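Local structure of N-acyl-D-glutamate deacylase (Bordetella bronchiseptica, 3GIP) at residues L29-G34 / G454-G459; P105-A110 / L149-M154; E350-F355 / R390-M395. The protein probably hydrolyses the amide bond of N-acyl-D-glutamate, releasing D-glutamate and a carboxylate, as a zinc-binding member of the amidohydrolase superfamily. All coordinates share one frame; numbering follows the deposited sequence.

How the interactions relate
Following the chain, the first contact segment is the strand and turn 29-34, whose partner 454-459 comes only near the other end, so interaction 1 closes a loop of over 400 residues. The other two nest inside it, in series. Interaction 2 ties the loop after barrel strand 87-92 to helix 146-153. Interaction 3, further on, joins helix 348-356 to the chain leaving helix 376-391. None touches another: the centres of interactions 1 and 2 are about 41 Å apart, on opposite sides of the chain's centre. Interaction 1 joins the N- and C-terminal portions beside the barrel; around it, the others tie a loop to a helix end and a helix to the chain after another.

Interaction 1 of 3, residues L29-G34 / G454-G459; sequences LGVRDG and GVLVNG
The flat group at the centre of this contact is the peptide linking Asn-458 to Gly-459; Gly-34 CA lies over one face, and Val-31 CG1 stands on the same side, beyond the Gly-459 CA end. Gly-34 CA sits above the carbonyl oxygen rather than in its plane, making a C-H...O contact of 3.1 Å to Asn-458 O with an angle of 125° at the hydrogen. On that same side, Val-31 CG1 approaches Gly-459 CA to 3.8 Å. No conventional hydrogen bond crosses between the segments; Gly-34 O and Gly-459 N remain 3.9 Å apart. Gly-34 CA and Gly-459 CA are 4.3 Å apart, a closeness that two residues without side chains allow.

Each segment is the end of a β-strand followed by a tight turn. Asp-33 and Gly-34 have the positive phi values of a type I' turn, joining strand 28-32 to strand 35-40, and Asn-458 and Gly-459 repeat this conformation between strands 452-457 and 460-463. Two β-hairpin turns therefore pack on each other, one from each end of the chain, consistent with the small β-structure that the N- and C-terminal portions of many amidohydrolases build beside the barrel.

Behind the turns the strands meet through side chains. Val-31 divides its two methyls: CG1, anti to the backbone N (chi1 177°), reaches Gly-459, whereas CG2 faces Leu-456 CD1 in a looser apolar contact of 4.4 Å. Phe-9 of strand 7-12 touches both Val-31 and Leu-456, and Ala-426 also packs on the valine. The turns are held from outside by a matching pair of aspartates, Asp-8 accepting a hydrogen bond from Asp-33 N and Asp-427 one from Asn-458 N.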
loop_
_atom_site.group_PDB
_atom_site.type_symbol
_atom_site.label_atom_id
_atom_site.label_comp_id
_atom_site.label_asym_id
_atom_site.label_seq_id
_atom_site.Cartn_x
_atom_site.Cartn_y
_atom_site.Cartn_z
ATOM N N LEU A 29 -13.545 13.995 20.745
ATOM C CA LEU A 29 -12.559 14.589 19.853
ATOM C C LEU A 29 -13.141 15.824 19.176
ATOM O O LEU A 29 -14.246 15.779 18.632
ATOM C CB LEU A 29 -12.139 13.575 18.786
ATOM C CG LEU A 29 -11.044 13.987 17.798
ATOM C CD1 LEU A 29 -9.684 13.872 18.461
ATOM C CD2 LEU A 29 -11.099 13.080 16.580
ATOM N N GLY A 30 -12.393 16.924 19.221
ATOM C CA GLY A 30 -12.839 18.157 18.601
ATOM C C GLY A 30 -11.966 18.525 17.415
ATOM O O GLY A 30 -10.744 18.372 17.461
ATOM N N VAL A 31 -12.591 19.016 16.351
ATOM C CA VAL A 31 -11.862 19.391 15.148
ATOM C C VAL A 31 -12.135 20.830 14.723
ATOM O O VAL A 31 -13.266 21.310 14.801
ATOM C CB VAL A 31 -12.237 18.461 13.967
ATOM C CG1 VAL A 31 -11.517 18.899 12.699
ATOM C CG2 VAL A 31 -11.885 17.024 14.306
ATOM N N ARG A 32 -11.087 21.517 14.282
ATOM C CA ARG A 32 -11.226 22.884 13.799
ATOM C C ARG A 32 -10.118 23.189 12.803
ATOM O O ARG A 32 -8.946 22.895 13.049
ATOM C CB ARG A 32 -11.174 23.900 14.943
ATOM C CG ARG A 32 -11.534 25.307 14.467
ATOM C CD ARG A 32 -11.267 26.381 15.504
ATOM N NE ARG A 32 -12.028 26.187 16.732
ATOM C CZ ARG A 32 -11.492 25.800 17.885
ATOM N NH1 ARG A 32 -10.189 25.563 17.964
ATOM N NH2 ARG A 32 -12.255 25.656 18.958
ATOM N N ASP A 33 -10.501 23.771 11.672
ATOM C CA ASP A 33 -9.552 24.127 10.627
ATOM C C ASP A 33 -8.745 22.930 10.138
ATOM O O ASP A 33 -7.556 23.051 9.831
ATOM C CB ASP A 33 -8.616 25.230 11.125
ATOM C CG ASP A 33 -9.369 26.477 11.552
ATOM O OD1 ASP A 33 -10.159 26.998 10.738
ATOM O OD2 ASP A 33 -9.173 26.933 12.699
ATOM N N GLY A 34 -9.407 21.776 10.076
ATOM C CA GLY A 34 -8.775 20.559 9.598
ATOM C C GLY A 34 -7.877 19.832 10.579
ATOM O O GLY A 34 -7.361 18.759 10.269
ATOM N N GLY A 454 -17.784 6.241 10.320
ATOM C CA GLY A 454 -17.479 7.505 9.679
ATOM C C GLY A 454 -15.998 7.718 9.479
ATOM O O GLY A 454 -15.177 7.144 10.192
ATOM N N VAL A 455 -15.655 8.547 8.500
ATOM C CA VAL A 455 -14.260 8.837 8.210
ATOM C C VAL A 455 -14.070 10.307 7.877
ATOM O O VAL A 455 -14.811 10.873 7.070
ATOM C CB VAL A 455 -13.744 8.013 7.011
ATOM C CG1 VAL A 455 -12.277 8.338 6.754
ATOM C CG2 VAL A 455 -13.914 6.527 7.284
ATOM N N LEU A 456 -13.078 10.919 8.515
ATOM C CA LEU A 456 -12.750 12.313 8.265
ATOM C C LEU A 456 -11.346 12.364 7.685
ATOM O O LEU A 456 -10.453 11.636 8.125
ATOM C CB LEU A 456 -12.763 13.134 9.559
ATOM C CG LEU A 456 -14.047 13.262 10.377
ATOM C CD1 LEU A 456 -13.762 14.121 11.609
ATOM C CD2 LEU A 456 -15.146 13.888 9.533
ATOM N N VAL A 457 -11.164 13.207 6.679
ATOM C CA VAL A 457 -9.864 13.411 6.063
ATOM C C VAL A 457 -9.631 14.902 6.260
ATOM O O VAL A 457 -10.390 15.725 5.749
ATOM C CB VAL A 457 -9.875 13.075 4.557
ATOM C CG1 VAL A 457 -8.587 13.554 3.904
ATOM C CG2 VAL A 457 -10.021 11.568 4.368
ATOM N N ASN A 458 -8.605 15.242 7.031
ATOM C CA ASN A 458 -8.298 16.640 7.312
ATOM C C ASN A 458 -9.536 17.374 7.828
ATOM O O ASN A 458 -9.815 18.514 7.443
ATOM C CB ASN A 458 -7.744 17.310 6.054
ATOM C CG ASN A 458 -6.440 16.683 5.599
ATOM O OD1 ASN A 458 -6.259 16.376 4.422
ATOM N ND2 ASN A 458 -5.519 16.493 6.538
ATOM N N GLY A 459 -10.276 16.696 8.701
ATOM C CA GLY A 459 -11.464 17.276 9.302
ATOM C C GLY A 459 -12.748 17.252 8.493
ATOM O O GLY A 459 -13.807 17.616 9.008
#

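Interaction 2 of 3, residues P105-A110 / L149-M154; sequences PGNTAA and LRLAAM
The end of helix 146-153 is gripped by the long loop that follows barrel strand 87-92, with Asn-107 supplying the side-chain hydrogen bonds. A chi1 of -84° sets Asn-107 CG beside its backbone N, sending the amide to the helix end, where its nitrogen serves two backbone carbonyls. Asn-107 ND2 lies 2.9 Å from Leu-151 O in a nearly straight bond (170° at the hydrogen), and the same ND2 is also 2.9 Å from Met-154 O, where the bond is more bent (144°). Both oxygens lie close to the amide plane, so the pair fixes the rotation of the group. Met-154 is the first residue to leave the helical conformation; the amide thus bridges the last turn and the departing chain.

Alongside, Leu-151 points its branches at the loop: CD2 meets Asn-107 CB at 4.0 Å, while CD1 touches Ala-109 CB, also at 4.0 Å. Pro-103 packs on the same leucine, and Leu-104 shares a backbone hydrogen bond with it.

The side chain of Ala-109 is about 13 Å from the bound zinc ion. In TIM-barrel amidohydrolases the loops following the barrel strands contribute to the active-site end, as this connection does with the zinc ligand Cys-95.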
loop_
_atom_site.group_PDB
_atom_site.type_symbol
_atom_site.label_atom_id
_atom_site.label_comp_id
_atom_site.label_asym_id
_atom_site.label_seq_id
_atom_site.Cartn_x
_atom_site.Cartn_y
_atom_site.Cartn_z
ATOM N N PRO A 105 9.569 7.051 -25.136
ATOM C CA PRO A 105 8.631 6.512 -26.125
ATOM C C PRO A 105 9.025 5.103 -26.558
ATOM O O PRO A 105 10.169 4.859 -26.935
ATOM C CB PRO A 105 8.731 7.511 -27.273
ATOM C CG PRO A 105 9.050 8.797 -26.569
ATOM C CD PRO A 105 10.087 8.364 -25.556
ATOM N N GLY A 106 8.074 4.176 -26.493
ATOM C CA GLY A 106 8.362 2.811 -26.892
ATOM C C GLY A 106 8.805 1.907 -25.756
ATOM O O GLY A 106 8.824 0.686 -25.910
ATOM N N ASN A 107 9.180 2.495 -24.624
ATOM C CA ASN A 107 9.603 1.710 -23.469
ATOM C C ASN A 107 8.383 1.366 -22.632
ATOM O O ASN A 107 7.601 2.242 -22.268
ATOM C CB ASN A 107 10.604 2.488 -22.608
ATOM C CG ASN A 107 12.029 2.378 -23.118
ATOM O OD1 ASN A 107 12.300 1.699 -24.107
ATOM N ND2 ASN A 107 12.952 3.047 -22.434
ATOM N N THR A 108 8.217 0.086 -22.328
ATOM C CA THR A 108 7.078 -0.335 -21.531
ATOM C C THR A 108 7.445 -1.496 -20.621
ATOM O O THR A 108 8.536 -2.055 -20.713
ATOM C CB THR A 108 5.910 -0.767 -22.427
ATOM O OG1 THR A 108 4.769 -1.061 -21.611
ATOM C CG2 THR A 108 6.290 -2.002 -23.230
ATOM N N ALA A 109 6.518 -1.848 -19.738
ATOM C CA ALA A 109 6.721 -2.950 -18.810
ATOM C C ALA A 109 5.359 -3.522 -18.444
ATOM O O ALA A 109 4.407 -2.778 -18.223
ATOM C CB ALA A 109 7.441 -2.461 -17.559
ATOM N N ALA A 110 5.272 -4.848 -18.388
ATOM C CA ALA A 110 4.021 -5.510 -18.046
ATOM C C ALA A 110 3.492 -5.034 -16.696
ATOM O O ALA A 110 2.287 -4.852 -16.523
ATOM C CB ALA A 110 4.224 -7.022 -18.027
ATOM N N LEU A 149 12.220 4.879 -13.491
ATOM C CA LEU A 149 13.541 5.477 -13.652
ATOM C C LEU A 149 14.295 4.821 -14.798
ATOM O O LEU A 149 14.847 5.514 -15.654
ATOM C CB LEU A 149 14.346 5.362 -12.353
ATOM C CG LEU A 149 13.752 6.120 -11.162
ATOM C CD1 LEU A 149 14.636 5.912 -9.944
ATOM C CD2 LEU A 149 13.636 7.606 -11.482
ATOM N N ARG A 150 14.316 3.491 -14.822
ATOM C CA ARG A 150 15.000 2.773 -15.888
ATOM C C ARG A 150 14.363 3.045 -17.247
ATOM O O ARG A 150 15.062 3.304 -18.227
ATOM C CB ARG A 150 14.990 1.261 -15.633
ATOM C CG ARG A 150 16.251 0.728 -14.985
ATOM C CD ARG A 150 16.391 -0.777 -15.189
ATOM N NE ARG A 150 17.735 -1.229 -14.840
ATOM C CZ ARG A 150 18.535 -1.903 -15.659
ATOM N NH1 ARG A 150 18.130 -2.215 -16.881
ATOM N NH2 ARG A 150 19.755 -2.242 -15.265
ATOM N N LEU A 151 13.037 2.983 -17.307
ATOM C CA LEU A 151 12.329 3.200 -18.566
ATOM C C LEU A 151 12.441 4.629 -19.077
ATOM O O LEU A 151 12.285 4.879 -20.274
ATOM C CB LEU A 151 10.854 2.832 -18.414
ATOM C CG LEU A 151 10.571 1.371 -18.055
ATOM C CD1 LEU A 151 9.089 1.202 -17.781
ATOM C CD2 LEU A 151 11.028 0.454 -19.184
ATOM N N ALA A 152 12.711 5.561 -18.173
ATOM C CA ALA A 152 12.831 6.966 -18.544
ATOM C C ALA A 152 14.260 7.367 -18.886
ATOM O O ALA A 152 14.480 8.305 -19.658
ATOM C CB ALA A 152 12.307 7.844 -17.410
ATOM N N ALA A 153 15.229 6.649 -18.328
ATOM C CA ALA A 153 16.632 6.974 -18.544
ATOM C C ALA A 153 17.382 6.081 -19.522
ATOM O O ALA A 153 18.429 6.474 -20.039
ATOM C CB ALA A 153 17.365 6.980 -17.201
ATOM N N MET A 154 16.854 4.893 -19.794
ATOM C CA MET A 154 17.552 3.963 -20.673
ATOM C C MET A 154 16.905 3.626 -22.013
ATOM O O MET A 154 15.790 3.106 -22.072
ATOM C CB MET A 154 17.834 2.671 -19.908
ATOM C CG MET A 154 18.713 2.881 -18.687
ATOM S SD MET A 154 18.879 1.409 -17.669
ATOM C CE MET A 154 20.046 0.467 -18.627
#

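Interaction 3 of 3, residues E350-F355 / R390-M395; sequences EVKRIF and REARLM
Phe-355 and Met-395 meet most closely, the methyl Met-395 CE lying 3.4 Å from Phe-355 CE2. The sulfur follows, with Met-395 SD 4.6 Å from the centroid of the Phe-355 ring and 48° off its normal, an oblique approach; the two side chains cross at about a right angle. Met-395 manages this with CG between the backbone N and the carbonyl carbon (chi1 63°) and a bend at chi3 (69°) that turns CE toward Phe-355 CE2, obliquely to the ring.

Leu-394 fills the gap between the ring and Lys-352. Its CD1 stands 3.6 Å from Lys-352 CB, across the aliphatic chain, and also comes to the edge of the Phe-355 ring near its plane, 4.4 Å from Phe-355 CD2. The extended lysine ends beside Ala-392, with Lys-352 NZ 4.0 Å from Ala-392 CB; its charge is paired with Glu-348 in a salt bridge.

A second shell sets these groups in place. Tyr-388 touches both Lys-352 and Leu-394, Gln-356 donates a hydrogen bond to Leu-394 O, and Ala-400 and Arg-403 of helix 397-404 pack on Met-395. Phe-355 also packs on Val-384 of helix 376-391 and on Ile-281 of strand 277-281. A Met-aromatic contact thus joins helix 348-356 to the exit of helix 376-391, consistent with the outer helical layer of a TIM barrel.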
loop_
_atom_site.group_PDB
_atom_site.type_symbol
_atom_site.label_atom_id
_atom_site.label_comp_id
_atom_site.label_asym_id
_atom_site.label_seq_id
_atom_site.Cartn_x
_atom_site.Cartn_y
_atom_site.Cartn_z
ATOM N N GLU A 350 1.262 -18.326 8.561
ATOM C CA GLU A 350 2.508 -17.591 8.393
ATOM C C GLU A 350 2.220 -16.110 8.155
ATOM O O GLU A 350 2.938 -15.248 8.663
ATOM C CB GLU A 350 3.320 -18.161 7.227
ATOM C CG GLU A 350 4.621 -17.412 6.969
ATOM C CD GLU A 350 5.676 -18.292 6.340
ATOM O OE1 GLU A 350 5.348 -19.005 5.370
ATOM O OE2 GLU A 350 6.832 -18.269 6.812
ATOM N N VAL A 351 1.183 -15.818 7.373
ATOM C CA VAL A 351 0.812 -14.431 7.112
ATOM C C VAL A 351 0.563 -13.767 8.459
ATOM O O VAL A 351 0.995 -12.640 8.708
ATOM C CB VAL A 351 -0.484 -14.331 6.280
ATOM C CG1 VAL A 351 -0.858 -12.871 6.083
ATOM C CG2 VAL A 351 -0.299 -15.016 4.932
ATOM N N LYS A 352 -0.137 -14.482 9.334
ATOM C CA LYS A 352 -0.446 -13.978 10.661
ATOM C C LYS A 352 0.809 -13.758 11.506
ATOM O O LYS A 352 0.909 -12.755 12.217
ATOM C CB LYS A 352 -1.408 -14.940 11.370
ATOM C CG LYS A 352 -2.815 -14.935 10.784
ATOM C CD LYS A 352 -3.709 -15.962 11.471
ATOM C CE LYS A 352 -5.160 -15.792 11.064
ATOM N NZ LYS A 352 -6.024 -16.854 11.656
ATOM N N ARG A 353 1.766 -14.683 11.434
ATOM C CA ARG A 353 2.998 -14.536 12.207
ATOM C C ARG A 353 3.805 -13.334 11.730
ATOM O O ARG A 353 4.415 -12.622 12.530
ATOM C CB ARG A 353 3.874 -15.789 12.102
ATOM C CG ARG A 353 3.313 -17.022 12.782
ATOM C CD ARG A 353 4.423 -18.042 13.032
ATOM N NE ARG A 353 5.047 -18.523 11.799
ATOM C CZ ARG A 353 4.529 -19.462 11.009
ATOM N NH1 ARG A 353 3.374 -20.030 11.322
ATOM N NH2 ARG A 353 5.165 -19.836 9.905
ATOM N N ILE A 354 3.818 -13.120 10.419
ATOM C CA ILE A 354 4.551 -11.997 9.851
ATOM C C ILE A 354 3.912 -10.697 10.329
ATOM O O ILE A 354 4.614 -9.758 10.706
ATOM C CB ILE A 354 4.542 -12.054 8.309
ATOM C CG1 ILE A 354 5.336 -13.278 7.848
ATOM C CG2 ILE A 354 5.152 -10.774 7.727
ATOM C CD1 ILE A 354 5.251 -13.547 6.359
ATOM N N PHE A 355 2.583 -10.651 10.335
ATOM C CA PHE A 355 1.884 -9.457 10.787
ATOM C C PHE A 355 2.230 -9.140 12.240
ATOM O O PHE A 355 2.285 -7.978 12.633
ATOM C CB PHE A 355 0.367 -9.621 10.655
ATOM C CG PHE A 355 -0.410 -8.457 11.204
ATOM C CD1 PHE A 355 -0.179 -7.169 10.726
ATOM C CD2 PHE A 355 -1.336 -8.635 12.226
ATOM C CE1 PHE A 355 -0.858 -6.075 11.262
ATOM C CE2 PHE A 355 -2.021 -7.546 12.768
ATOM C CZ PHE A 355 -1.778 -6.267 12.285
ATOM N N ARG A 390 -10.042 -9.240 16.365
ATOM C CA ARG A 390 -11.188 -9.742 17.121
ATOM C C ARG A 390 -11.306 -11.263 17.140
ATOM O O ARG A 390 -11.518 -11.860 18.201
ATOM C CB ARG A 390 -12.497 -9.138 16.599
ATOM C CG ARG A 390 -13.702 -9.479 17.485
ATOM C CD ARG A 390 -14.974 -8.795 17.017
ATOM N NE ARG A 390 -15.307 -9.161 15.646
ATOM C CZ ARG A 390 -15.254 -8.330 14.610
ATOM N NH1 ARG A 390 -14.884 -7.065 14.781
ATOM N NH2 ARG A 390 -15.563 -8.770 13.398
ATOM N N GLU A 391 -11.165 -11.890 15.978
ATOM C CA GLU A 391 -11.288 -13.343 15.886
ATOM C C GLU A 391 -10.071 -14.149 16.341
ATOM O O GLU A 391 -10.197 -15.050 17.171
ATOM C CB GLU A 391 -11.666 -13.742 14.454
ATOM C CG GLU A 391 -13.117 -13.428 14.096
ATOM C CD GLU A 391 -13.438 -13.621 12.620
ATOM O OE1 GLU A 391 -12.680 -14.321 11.913
ATOM O OE2 GLU A 391 -14.469 -13.077 12.167
ATOM N N ALA A 392 -8.893 -13.826 15.816
ATOM C CA ALA A 392 -7.685 -14.572 16.160
ATOM C C ALA A 392 -6.918 -14.057 17.376
ATOM O O ALA A 392 -6.045 -14.755 17.901
ATOM C CB ALA A 392 -6.757 -14.620 14.950
ATOM N N ARG A 393 -7.229 -12.839 17.811
ATOM C CA ARG A 393 -6.561 -12.232 18.960
ATOM C C ARG A 393 -5.040 -12.229 18.818
ATOM O O ARG A 393 -4.317 -12.508 19.776
ATOM C CB ARG A 393 -6.960 -12.963 20.246
ATOM C CG ARG A 393 -8.447 -12.880 20.548
ATOM C CD ARG A 393 -8.882 -11.429 20.631
ATOM N NE ARG A 393 -10.319 -11.279 20.837
ATOM C CZ ARG A 393 -10.951 -10.111 20.828
ATOM N NH1 ARG A 393 -10.274 -8.988 20.621
ATOM N NH2 ARG A 393 -12.259 -10.064 21.028
ATOM N N LEU A 394 -4.557 -11.904 17.621
ATOM C CA LEU A 394 -3.119 -11.870 17.361
ATOM C C LEU A 394 -2.430 -10.746 18.122
ATOM O O LEU A 394 -1.237 -10.820 18.407
ATOM C CB LEU A 394 -2.851 -11.717 15.863
ATOM C CG LEU A 394 -3.284 -12.882 14.978
ATOM C CD1 LEU A 394 -2.955 -12.552 13.527
ATOM C CD2 LEU A 394 -2.577 -14.158 15.413
ATOM N N MET A 395 -3.185 -9.694 18.420
ATOM C CA MET A 395 -2.693 -8.552 19.185
ATOM C C MET A 395 -3.927 -7.774 19.622
ATOM O O MET A 395 -5.037 -8.091 19.200
ATOM C CB MET A 395 -1.755 -7.667 18.342
ATOM C CG MET A 395 -2.386 -7.020 17.120
ATOM S SD MET A 395 -1.170 -6.056 16.173
ATOM C CE MET A 395 -0.128 -7.372 15.534
#